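Local coordinates for protein arylamine n-acetyltransferase NAT (Mycobacterium tuberculosis, PDB 4BGF) that catalyses acetyl transfer from acetyl-CoA to arylamines, probably by way of an acetyl-enzyme intermediate as in other arylamine N-acetyltransferases, at residues A[8-13]-A[31-37]; A[140-144]-A[155-159]; A[214-218]-A[228-232]; A[242-246]-A[266-271]. All blocks are in the same frame, centred on the assembly; numbering follows the deposited sequence.

Interaction 1. Residues A[8-13]-A[31-37]; sequences YFDRIN and VHSRTIP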
loop_
_atom_site.group_PDB
_atom_site.type_symbol
_atom_site.label_atom_id
_atom_site.label_comp_id
_atom_site.label_asym_id
_atom_site.label_seq_id
_atom_site.Cartn_x
_atom_site.Cartn_y
_atom_site.Cartn_z
ATOM N N TYR A 8 -12.297 9.089 -9.019
ATOM C CA TYR A 8 -11.617 8.350 -7.974
ATOM C C TYR A 8 -12.642 7.890 -6.961
ATOM O O TYR A 8 -12.569 6.779 -6.443
ATOM C CB TYR A 8 -10.556 9.243 -7.311
ATOM C CG TYR A 8 -10.021 8.660 -6.031
ATOM C CD1 TYR A 8 -8.988 7.726 -6.050
ATOM C CD2 TYR A 8 -10.561 9.028 -4.804
ATOM C CE1 TYR A 8 -8.506 7.180 -4.898
ATOM C CE2 TYR A 8 -10.091 8.491 -3.637
ATOM C CZ TYR A 8 -9.063 7.556 -3.680
ATOM O OH TYR A 8 -8.586 7.004 -2.497
ATOM N N PHE A 9 -13.623 8.741 -6.683
ATOM C CA PHE A 9 -14.696 8.382 -5.766
ATOM C C PHE A 9 -15.597 7.287 -6.320
ATOM O O PHE A 9 -16.055 6.446 -5.564
ATOM C CB PHE A 9 -15.541 9.599 -5.416
ATOM C CG PHE A 9 -14.863 10.577 -4.501
ATOM C CD1 PHE A 9 -13.790 10.213 -3.701
ATOM C CD2 PHE A 9 -15.307 11.887 -4.457
ATOM C CE1 PHE A 9 -13.179 11.132 -2.865
ATOM C CE2 PHE A 9 -14.706 12.815 -3.626
ATOM C CZ PHE A 9 -13.635 12.439 -2.829
ATOM N N ASP A 10 -15.843 7.283 -7.626
ATOM C CA ASP A 10 -16.694 6.257 -8.223
ATOM C C ASP A 10 -15.915 4.972 -8.542
ATOM O O ASP A 10 -16.509 3.946 -8.828
ATOM C CB ASP A 10 -17.434 6.792 -9.460
ATOM C CG ASP A 10 -18.626 7.701 -9.099
ATOM O OD1 ASP A 10 -18.399 8.830 -8.594
ATOM O OD2 ASP A 10 -19.789 7.287 -9.329
ATOM N N ARG A 11 -14.596 5.027 -8.465
ATOM C CA ARG A 11 -13.754 3.838 -8.593
ATOM C C ARG A 11 -13.856 3.032 -7.314
ATOM O O ARG A 11 -14.122 1.839 -7.331
ATOM C CB ARG A 11 -12.295 4.256 -8.811
ATOM C CG ARG A 11 -11.237 3.210 -8.503
ATOM C CD ARG A 11 -10.891 2.347 -9.710
ATOM N NE ARG A 11 -9.612 1.663 -9.534
ATOM C CZ ARG A 11 -9.463 0.365 -9.270
ATOM N NH1 ARG A 11 -10.514 -0.437 -9.147
ATOM N NH2 ARG A 11 -8.233 -0.131 -9.137
ATOM N N ILE A 12 -13.618 3.713 -6.203
ATOM C CA ILE A 12 -13.682 3.108 -4.883
ATOM C C ILE A 12 -15.105 3.191 -4.314
ATOM O O ILE A 12 -15.359 2.704 -3.223
ATOM C CB ILE A 12 -12.649 3.770 -3.912
ATOM C CG1 ILE A 12 -13.104 5.166 -3.443
ATOM C CG2 ILE A 12 -11.286 3.840 -4.586
ATOM C CD1 ILE A 12 -12.154 5.828 -2.480
ATOM N N ASN A 13 -16.024 3.785 -5.075
ATOM C CA ASN A 13 -17.424 3.916 -4.680
ATOM C C ASN A 13 -17.538 4.610 -3.328
ATOM O O ASN A 13 -18.112 4.080 -2.374
ATOM C CB ASN A 13 -18.102 2.539 -4.657
ATOM C CG ASN A 13 -19.618 2.615 -4.800
ATOM O OD1 ASN A 13 -20.194 3.669 -5.103
ATOM N ND2 ASN A 13 -20.274 1.472 -4.595
ATOM N N VAL A 31 -12.260 2.347 2.356
ATOM C CA VAL A 31 -12.763 2.059 1.019
ATOM C C VAL A 31 -11.674 1.978 -0.075
ATOM O O VAL A 31 -11.815 1.241 -1.039
ATOM C CB VAL A 31 -13.807 3.114 0.639
ATOM C CG1 VAL A 31 -14.480 2.754 -0.636
ATOM C CG2 VAL A 31 -14.871 3.201 1.695
ATOM N N HIS A 32 -10.612 2.764 0.068
ATOM C CA HIS A 32 -9.449 2.713 -0.806
ATOM C C HIS A 32 -8.826 1.348 -0.693
ATOM O O HIS A 32 -8.653 0.656 -1.681
ATOM C CB HIS A 32 -8.435 3.794 -0.381
ATOM C CG HIS A 32 -7.167 3.815 -1.188
ATOM N ND1 HIS A 32 -6.887 4.807 -2.104
ATOM C CD2 HIS A 32 -6.090 2.985 -1.195
ATOM C CE1 HIS A 32 -5.712 4.576 -2.654
ATOM N NE2 HIS A 32 -5.209 3.477 -2.121
ATOM N N SER A 33 -8.492 0.980 0.543
ATOM C CA SER A 33 -7.863 -0.314 0.885
ATOM C C SER A 33 -8.633 -1.510 0.363
ATOM O O SER A 33 -8.071 -2.548 0.015
ATOM C CB SER A 33 -7.762 -0.455 2.398
ATOM O OG SER A 33 -6.843 0.466 2.913
ATOM N N ARG A 34 -9.940 -1.319 0.305
ATOM C CA ARG A 34 -10.892 -2.363 0.027
ATOM C C ARG A 34 -10.990 -2.635 -1.457
ATOM O O ARG A 34 -11.247 -3.757 -1.846
ATOM C CB ARG A 34 -12.237 -1.949 0.640
ATOM C CG ARG A 34 -13.356 -2.923 0.528
ATOM C CD ARG A 34 -14.686 -2.199 0.706
ATOM N NE ARG A 34 -14.892 -1.726 2.070
ATOM C CZ ARG A 34 -15.810 -0.835 2.440
ATOM N NH1 ARG A 34 -16.622 -0.268 1.560
ATOM N NH2 ARG A 34 -15.907 -0.513 3.720
ATOM N N THR A 35 -10.702 -1.636 -2.280
ATOM C CA THR A 35 -10.985 -1.718 -3.698
ATOM C C THR A 35 -9.759 -1.633 -4.596
ATOM O O THR A 35 -9.720 -2.326 -5.611
ATOM C CB THR A 35 -11.986 -0.649 -4.142
ATOM O OG1 THR A 35 -11.345 0.620 -4.106
ATOM C CG2 THR A 35 -13.229 -0.629 -3.241
ATOM N N ILE A 36 -8.777 -0.796 -4.260
ATOM C CA ILE A 36 -7.555 -0.717 -5.056
ATOM C C ILE A 36 -6.495 -1.620 -4.415
ATOM O O ILE A 36 -6.062 -1.378 -3.300
ATOM C CB ILE A 36 -7.050 0.735 -5.211
ATOM C CG1 ILE A 36 -8.184 1.655 -5.611
ATOM C CG2 ILE A 36 -5.917 0.809 -6.251
ATOM C CD1 ILE A 36 -7.759 3.068 -5.841
ATOM N N PRO A 37 -6.123 -2.703 -5.111
ATOM C CA PRO A 37 -5.208 -3.670 -4.537
ATOM C C PRO A 37 -3.763 -3.195 -4.557
ATOM O O PRO A 37 -3.407 -2.213 -5.182
ATOM C CB PRO A 37 -5.368 -4.869 -5.452
ATOM C CG PRO A 37 -5.698 -4.307 -6.727
ATOM C CD PRO A 37 -6.496 -3.085 -6.476
#
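Tyr8 and His32 meet at their edges: the phenol oxygen OH lies 2.8 Å from ND1 of the imidazole, near the planes of both rings, in a hydrogen bond. The two side chains cross at about a right angle. Beside this polar link, Ile12 points into the last turn of the partner helix. Its CG2 sits 3.3 Å from Thr35 OG1. The same methyl lies 3.8 Å from Ile36 CD1. These contacts join the C-terminal ends of helices 5-11 and 22-35, part of the helical N-terminal region of the arylamine N-acetyltransferase fold. Arg11 lays one guanidinium face over Ile36 CG1, which stands 3.8 Å above the plane; a bend at chi2 (90°) turns the chain that way, and its NE is held by Leu61 O of helix 54-63. A second shell fixes the touching groups. Thr35 OG1 donates back to Val31 O at 3.2 Å, tying the hydroxyl to its own helix. On the imidazole, NE2 of His32 is hydrogen-bonded to ND1 of His73, so both ring nitrogens are engaged. Leu76 and Met77 of helix 70-83 pack against the Tyr8 side chain.

Interaction 2. Residues A[140-144]-A[155-159]; sequences RLETG and RLEDR
Gly144, with positive phi (73°), reaches the edge of strand 154-159 by one backbone bond: its N donates to Leu156 O at 2.8 Å, with an N-H...O angle of 144°. The same carbonyl oxygen also receives a CA-H contact from Thr143, whose CA is 3.2 Å from Leu156 O. Glu157 curls back through its bend at chi2 (-80°), bringing OE1 to 3.4 Å from Gly144 CA. Its other oxygen, OE2, lies over the centre of the Arg155 guanidinium, 2.9 Å above the plane, an ion pair made over the guanidinium face, without a hydrogen bond along an N-H. The contact lies at the surface, where the loop after strand 139-140 passes strand 154-159, an outermost strand of the seven-stranded antiparallel sheet. A water bridges the two segments, donating to Gly144 O and accepting from Arg155 NH1 at the guanidinium edge; Arg155 NH2 is bound to Gln166 OE1 of strand 162-168, and the cation also meets the ring of Trp173. Toward the start of the loop, Leu156 CD1 rests 3.8 Å from CA of Leu141, a residue at the centre of an inverse gamma turn. At the far end Thr143 CG2 approaches Asp158 OD1 at 3.4 Å, the two side chains meeting at a slant.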
loop_
_atom_site.group_PDB
_atom_site.type_symbol
_atom_site.label_atom_id
_atom_site.label_comp_id
_atom_site.label_asym_id
_atom_site.label_seq_id
_atom_site.Cartn_x
_atom_site.Cartn_y
_atom_site.Cartn_z
ATOM N N ARG A 140 -2.642 8.575 14.902
ATOM C CA ARG A 140 -2.032 9.702 15.596
ATOM C C ARG A 140 -0.543 9.413 15.773
ATOM O O ARG A 140 -0.152 8.334 16.201
ATOM C CB ARG A 140 -2.730 9.917 16.951
ATOM C CG ARG A 140 -2.190 11.041 17.843
ATOM C CD ARG A 140 -2.255 12.430 17.189
ATOM N NE ARG A 140 -3.622 12.846 16.871
ATOM C CZ ARG A 140 -4.360 13.686 17.598
ATOM N NH1 ARG A 140 -3.893 14.233 18.711
ATOM N NH2 ARG A 140 -5.586 13.981 17.206
ATOM N N LEU A 141 0.280 10.380 15.400
ATOM C CA LEU A 141 1.718 10.241 15.405
ATOM C C LEU A 141 2.270 10.534 16.791
ATOM O O LEU A 141 2.747 11.631 17.050
ATOM C CB LEU A 141 2.269 11.212 14.378
ATOM C CG LEU A 141 3.741 11.583 14.258
ATOM C CD1 LEU A 141 4.653 10.449 13.834
ATOM C CD2 LEU A 141 3.810 12.685 13.256
ATOM N N GLU A 142 2.165 9.558 17.689
ATOM C CA GLU A 142 2.659 9.691 19.056
ATOM C C GLU A 142 3.204 8.341 19.460
ATOM O O GLU A 142 2.660 7.311 19.088
ATOM C CB GLU A 142 1.548 10.142 20.031
ATOM C CG GLU A 142 0.284 9.245 20.057
ATOM C CD GLU A 142 -0.667 9.527 21.218
ATOM O OE1 GLU A 142 -0.188 9.883 22.315
ATOM O OE2 GLU A 142 -1.899 9.367 21.032
ATOM N N THR A 143 4.264 8.337 20.250
ATOM C CA THR A 143 4.897 7.079 20.583
ATOM C C THR A 143 4.179 6.367 21.740
ATOM O O THR A 143 3.336 6.947 22.433
ATOM C CB THR A 143 6.392 7.265 20.871
ATOM O OG1 THR A 143 6.586 8.308 21.827
ATOM C CG2 THR A 143 7.081 7.633 19.598
ATOM N N GLY A 144 4.495 5.086 21.898
ATOM C CA GLY A 144 4.031 4.303 23.023
ATOM C C GLY A 144 2.568 3.938 22.991
ATOM O O GLY A 144 2.219 2.762 23.100
ATOM N N ARG A 155 1.032 0.670 16.859
ATOM C CA ARG A 155 1.791 1.460 17.789
ATOM C C ARG A 155 3.045 2.025 17.095
ATOM O O ARG A 155 3.604 1.382 16.208
ATOM C CB ARG A 155 2.161 0.572 18.974
ATOM C CG ARG A 155 3.099 1.174 19.957
ATOM C CD ARG A 155 3.321 0.268 21.143
ATOM N NE ARG A 155 4.312 -0.774 20.878
ATOM C CZ ARG A 155 4.761 -1.645 21.781
ATOM N NH1 ARG A 155 4.317 -1.633 23.020
ATOM N NH2 ARG A 155 5.663 -2.536 21.442
ATOM N N LEU A 156 3.450 3.237 17.494
ATOM C CA LEU A 156 4.715 3.860 17.086
ATOM C C LEU A 156 5.640 3.884 18.285
ATOM O O LEU A 156 5.189 4.115 19.398
ATOM C CB LEU A 156 4.491 5.297 16.643
ATOM C CG LEU A 156 3.856 5.504 15.269
ATOM C CD1 LEU A 156 2.864 6.640 15.282
ATOM C CD2 LEU A 156 4.897 5.752 14.244
ATOM N N GLU A 157 6.926 3.655 18.066
ATOM C CA GLU A 157 7.897 3.676 19.152
ATOM C C GLU A 157 9.054 4.522 18.686
ATOM O O GLU A 157 9.260 4.700 17.496
ATOM C CB GLU A 157 8.336 2.262 19.551
ATOM C CG GLU A 157 7.190 1.383 20.160
ATOM C CD GLU A 157 6.874 1.644 21.635
ATOM O OE1 GLU A 157 6.899 2.813 22.050
ATOM O OE2 GLU A 157 6.563 0.680 22.379
ATOM N N ASP A 158 9.759 5.126 19.628
ATOM C CA ASP A 158 10.903 5.967 19.304
ATOM C C ASP A 158 12.086 5.083 18.963
ATOM O O ASP A 158 12.212 3.965 19.464
ATOM C CB ASP A 158 11.268 6.866 20.494
ATOM C CG ASP A 158 11.054 8.349 20.219
ATOM O OD1 ASP A 158 10.289 8.714 19.316
ATOM O OD2 ASP A 158 11.652 9.166 20.946
ATOM N N ARG A 159 12.933 5.613 18.091
ATOM C CA ARG A 159 14.226 5.039 17.745
ATOM C C ARG A 159 15.179 6.245 17.619
ATOM O O ARG A 159 14.722 7.389 17.677
ATOM C CB ARG A 159 14.115 4.254 16.436
HETATM O O HOH W 1 2.410 0.393 24.502
#

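Interaction 3. Residues A[214-218]-A[228-232]; sequences TDDAR and VHRAG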
loop_
_atom_site.group_PDB
_atom_site.type_symbol
_atom_site.label_atom_id
_atom_site.label_comp_id
_atom_site.label_asym_id
_atom_site.label_seq_id
_atom_site.Cartn_x
_atom_site.Cartn_y
_atom_site.Cartn_z
ATOM N N THR A 214 -10.141 -6.444 3.551
ATOM C CA THR A 214 -11.589 -6.458 3.670
ATOM C C THR A 214 -11.957 -6.204 5.110
ATOM O O THR A 214 -11.090 -6.165 5.974
ATOM C CB THR A 214 -12.196 -7.802 3.245
ATOM O OG1 THR A 214 -11.895 -8.789 4.227
ATOM C CG2 THR A 214 -11.672 -8.230 1.912
ATOM N N ASP A 215 -13.255 -6.031 5.355
ATOM C CA ASP A 215 -13.770 -5.855 6.701
ATOM C C ASP A 215 -13.079 -6.780 7.705
ATOM O O ASP A 215 -12.472 -6.320 8.679
ATOM C CB ASP A 215 -15.294 -6.083 6.724
ATOM C CG ASP A 215 -15.736 -7.366 6.004
ATOM O OD1 ASP A 215 -15.026 -7.879 5.116
ATOM O OD2 ASP A 215 -16.832 -7.864 6.335
ATOM N N ASP A 216 -13.143 -8.081 7.425
ATOM C CA ASP A 216 -12.743 -9.117 8.376
ATOM C C ASP A 216 -11.473 -9.880 7.983
ATOM O O ASP A 216 -11.129 -10.859 8.629
ATOM C CB ASP A 216 -13.891 -10.119 8.602
ATOM C CG ASP A 216 -14.402 -10.729 7.323
ATOM O OD1 ASP A 216 -13.591 -11.127 6.468
ATOM O OD2 ASP A 216 -15.637 -10.828 7.178
ATOM N N ALA A 217 -10.772 -9.437 6.948
ATOM C CA ALA A 217 -9.608 -10.186 6.483
ATOM C C ALA A 217 -8.540 -9.358 5.745
ATOM O O ALA A 217 -8.835 -8.333 5.134
ATOM C CB ALA A 217 -10.067 -11.368 5.613
ATOM N N ARG A 218 -7.295 -9.827 5.814
ATOM C CA ARG A 218 -6.206 -9.299 4.994
ATOM C C ARG A 218 -5.779 -10.370 3.984
ATOM O O ARG A 218 -5.208 -11.382 4.383
ATOM C CB ARG A 218 -5.024 -8.901 5.872
ATOM C CG ARG A 218 -5.342 -7.763 6.797
ATOM C CD ARG A 218 -4.295 -7.619 7.863
ATOM N NE ARG A 218 -4.462 -6.449 8.734
ATOM C CZ ARG A 218 -4.123 -5.195 8.420
ATOM N NH1 ARG A 218 -3.637 -4.902 7.231
ATOM N NH2 ARG A 218 -4.293 -4.231 9.295
ATOM N N VAL A 228 -5.209 -15.690 3.400
ATOM C CA VAL A 228 -6.177 -14.802 4.013
ATOM C C VAL A 228 -5.986 -14.851 5.509
ATOM O O VAL A 228 -6.185 -15.905 6.137
ATOM C CB VAL A 228 -7.616 -15.205 3.703
ATOM C CG1 VAL A 228 -8.559 -14.048 3.980
ATOM C CG2 VAL A 228 -7.717 -15.581 2.276
ATOM N N HIS A 229 -5.616 -13.698 6.069
ATOM C CA HIS A 229 -5.427 -13.535 7.496
ATOM C C HIS A 229 -6.733 -13.020 8.058
ATOM O O HIS A 229 -7.185 -11.953 7.671
ATOM C CB HIS A 229 -4.309 -12.531 7.805
ATOM C CG HIS A 229 -2.938 -12.931 7.320
ATOM N ND1 HIS A 229 -2.669 -13.329 6.025
ATOM C CD2 HIS A 229 -1.745 -12.935 7.962
ATOM C CE1 HIS A 229 -1.377 -13.589 5.902
ATOM N NE2 HIS A 229 -0.794 -13.351 7.061
ATOM N N ARG A 230 -7.351 -13.817 8.930
ATOM C CA ARG A 230 -8.585 -13.467 9.625
ATOM C C ARG A 230 -8.331 -13.615 11.107
ATOM O O ARG A 230 -7.216 -13.932 11.522
ATOM C CB ARG A 230 -9.703 -14.434 9.281
ATOM C CG ARG A 230 -9.891 -14.689 7.850
ATOM C CD ARG A 230 -10.898 -15.777 7.669
ATOM N NE ARG A 230 -11.319 -15.933 6.282
ATOM C CZ ARG A 230 -12.243 -15.180 5.700
ATOM N NH1 ARG A 230 -12.829 -14.194 6.368
ATOM N NH2 ARG A 230 -12.568 -15.407 4.439
ATOM N N ALA A 231 -9.398 -13.456 11.887
ATOM C CA ALA A 231 -9.349 -13.553 13.341
ATOM C C ALA A 231 -8.935 -14.947 13.770
ATOM O O ALA A 231 -8.079 -15.105 14.633
ATOM C CB ALA A 231 -10.702 -13.214 13.924
ATOM N N GLY A 232 -9.535 -15.959 13.147
ATOM C CA GLY A 232 -9.209 -17.351 13.423
ATOM C C GLY A 232 -7.929 -17.864 12.782
ATOM O O GLY A 232 -7.746 -19.068 12.626
HETATM O O HOH W 2 -11.566 -12.130 11.025
#
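Arg218 and His229 form an antiparallel hydrogen-bonded pair: Arg218 N donates to His229 O at 2.8 Å, in the carbonyl plane, and His229 N returns to Arg218 O at 2.9 Å, almost straight at the hydrogen (178°) but tilted from the plane of the accepting carbonyl. CB of Arg218 and CB of His229 lie 4.2 Å apart on one face of the sheet, and both side chains then lead away from the partner strand. Ala217, Val228 and Arg230 occupy the other face. There Ala217 CB presses on Val228 CG1 at 3.5 Å, tighter than usual for two carbons, and CG1 of Val228 also lies over the rim of one Arg230 guanidinium face. The extended chain of Arg230 runs alongside Asp216, pointing the same way, to a salt bridge of 3.2 Å between Asp216 OD1 and Arg230 NH1; the carboxylate and guanidinium planes stand 46° apart. Where the strands separate, a water donates to Asp216 O and accepts from Ala231 N. The pair closes the open end of the hairpin of 217-222 and 225-230, the third and fourth strands of a five-stranded antiparallel sheet, between 209-214 and 233-238, while Arg218 reaches beyond it to Gly132 O, Thr134 O and the carboxylate of Glu152.

Interaction 4. Residues A[242-246]-A[266-271]; sequences AAAVV and LETRID
Two helices near the C terminus of the modelled chain, 242-251 and 263-270, pack across each other here, their short segments crossing at 111° with the axes 8.8 Å apart at closest approach. Ala242 faces the partner and carries much of the contact, whereas Ala243 sits at the margin. The methyl CB of Ala242 points into the partner helix and lies between Glu267, Ile270 and Asp271, with Glu267 O 3.4 Å away and Ile270 CB at 4.3 Å. One turn on, Val246 takes up the same side. Its CG2, anti to the carbonyl carbon, meets the aliphatic stem of Glu267 at about a right angle, 3.8 Å from CG, and touches Leu266 CD2 and Ile270 CG1, each at 4.4 Å. Side-chain carbons thus meet one another and also carboxylate and carbonyl oxygens. Glu267 is extended beyond CG, which carries its carboxylate past Val246 to the border of the contact, beside Ala243. Val245 also packs on Leu208 and Leu239. Helix 263-270 is kinked at Thr268 and Arg269, whose backbone N atoms lack a bond to the preceding turn. Two backbone bonds flank the meeting point: Val246 N donates to Ala242 O, and Asp271 N donates at 3.0 Å to Glu267 O, the carbonyl oxygen that lies against the Ala242 methyl.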
loop_
_atom_site.group_PDB
_atom_site.type_symbol
_atom_site.label_atom_id
_atom_site.label_comp_id
_atom_site.label_asym_id
_atom_site.label_seq_id
_atom_site.Cartn_x
_atom_site.Cartn_y
_atom_site.Cartn_z
ATOM N N ALA A 242 -0.655 -21.378 -13.920
ATOM C CA ALA A 242 -0.571 -19.945 -14.156
ATOM C C ALA A 242 -1.962 -19.360 -14.327
ATOM O O ALA A 242 -2.218 -18.233 -13.896
ATOM C CB ALA A 242 0.296 -19.640 -15.361
ATOM N N ALA A 243 -2.853 -20.131 -14.938
ATOM C CA ALA A 243 -4.257 -19.756 -15.051
ATOM C C ALA A 243 -4.977 -19.551 -13.700
ATOM O O ALA A 243 -5.856 -18.713 -13.599
ATOM C CB ALA A 243 -4.994 -20.779 -15.872
ATOM N N ALA A 244 -4.602 -20.292 -12.665
ATOM C CA ALA A 244 -5.184 -20.085 -11.338
ATOM C C ALA A 244 -4.739 -18.763 -10.746
ATOM O O ALA A 244 -5.514 -18.092 -10.099
ATOM C CB ALA A 244 -4.792 -21.199 -10.413
ATOM N N VAL A 245 -3.476 -18.408 -10.928
ATOM C CA VAL A 245 -2.984 -17.165 -10.360
ATOM C C VAL A 245 -3.609 -15.956 -11.057
ATOM O O VAL A 245 -4.025 -15.017 -10.379
ATOM C CB VAL A 245 -1.466 -17.048 -10.402
ATOM C CG1 VAL A 245 -1.034 -15.826 -9.624
ATOM C CG2 VAL A 245 -0.843 -18.254 -9.785
ATOM N N VAL A 246 -3.704 -15.999 -12.385
ATOM C CA VAL A 246 -4.339 -14.930 -13.166
ATOM C C VAL A 246 -5.845 -14.792 -12.864
ATOM O O VAL A 246 -6.381 -13.684 -12.867
ATOM C CB VAL A 246 -4.120 -15.131 -14.693
ATOM C CG1 VAL A 246 -4.882 -14.100 -15.513
ATOM C CG2 VAL A 246 -2.654 -15.086 -15.029
ATOM N N LEU A 266 -0.878 -13.407 -20.902
ATOM C CA LEU A 266 -0.208 -13.066 -19.644
ATOM C C LEU A 266 0.126 -14.276 -18.771
ATOM O O LEU A 266 1.106 -14.237 -18.025
ATOM C CB LEU A 266 -1.062 -12.087 -18.848
ATOM C CG LEU A 266 -0.660 -11.887 -17.386
ATOM C CD1 LEU A 266 0.696 -11.193 -17.310
ATOM C CD2 LEU A 266 -1.718 -11.107 -16.626
ATOM N N GLU A 267 -0.699 -15.318 -18.826
ATOM C CA GLU A 267 -0.410 -16.539 -18.090
ATOM C C GLU A 267 1.009 -17.017 -18.421
ATOM O O GLU A 267 1.720 -17.501 -17.540
ATOM C CB GLU A 267 -1.406 -17.616 -18.461
ATOM C CG GLU A 267 -2.816 -17.202 -18.169
ATOM C CD GLU A 267 -3.851 -18.063 -18.849
ATOM O OE1 GLU A 267 -3.459 -18.976 -19.594
ATOM O OE2 GLU A 267 -5.062 -17.821 -18.646
ATOM N N THR A 268 1.430 -16.837 -19.679
ATOM C CA THR A 268 2.712 -17.388 -20.152
ATOM C C THR A 268 3.886 -16.787 -19.423
ATOM O O THR A 268 4.880 -17.459 -19.139
ATOM C CB THR A 268 2.997 -17.131 -21.632
ATOM O OG1 THR A 268 1.815 -17.339 -22.403
ATOM C CG2 THR A 268 4.130 -18.071 -22.089
ATOM N N ARG A 269 3.778 -15.499 -19.160
ATOM C CA ARG A 269 4.803 -14.786 -18.449
ATOM C C ARG A 269 4.884 -15.264 -17.011
ATOM O O ARG A 269 5.971 -15.482 -16.487
ATOM C CB ARG A 269 4.486 -13.307 -18.487
ATOM C CG ARG A 269 4.253 -12.755 -19.885
ATOM C CD ARG A 269 5.545 -12.591 -20.676
ATOM N NE ARG A 269 6.599 -11.955 -19.902
ATOM C CZ ARG A 269 6.764 -10.640 -19.781
ATOM N NH1 ARG A 269 5.930 -9.792 -20.367
ATOM N NH2 ARG A 269 7.768 -10.168 -19.054
ATOM N N ILE A 270 3.730 -15.426 -16.378
ATOM C CA ILE A 270 3.671 -15.885 -14.991
ATOM C C ILE A 270 4.245 -17.286 -14.779
ATOM O O ILE A 270 4.999 -17.510 -13.826
ATOM C CB ILE A 270 2.225 -15.889 -14.463
ATOM C CG1 ILE A 270 1.638 -14.486 -14.489
ATOM C CG2 ILE A 270 2.158 -16.441 -13.034
ATOM C CD1 ILE A 270 2.499 -13.454 -13.875
ATOM N N ASP A 271 3.901 -18.229 -15.647
ATOM C CA ASP A 271 4.456 -19.561 -15.498
ATOM C C ASP A 271 5.974 -19.501 -15.257
ATOM O O ASP A 271 6.548 -20.365 -14.615
ATOM C CB ASP A 271 4.059 -20.440 -16.684
ATOM C CG ASP A 271 2.966 -21.427 -16.320
ATOM O OD1 ASP A 271 3.107 -22.111 -15.288
ATOM O OD2 ASP A 271 1.945 -21.494 -17.036
#

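Along the chain the four contacts follow in series, none nesting in or crossing another. Interaction 1 closes a loop of 17 residues, about half helical, and ties the first two helices together. Interaction 2 then closes a ten-residue loop at an outer edge of the seven-stranded sheet, its centre about 28 Å from that of interaction 1. Interaction 3 shuts the hairpin of the five-stranded sheet; its nearest atoms come within about 5 Å of interaction 1 without touching. Interaction 4 spans 19 residues and joins the last two helices. Its centre is about 42 Å from that of interaction 2, on the opposite side of the chain's centre.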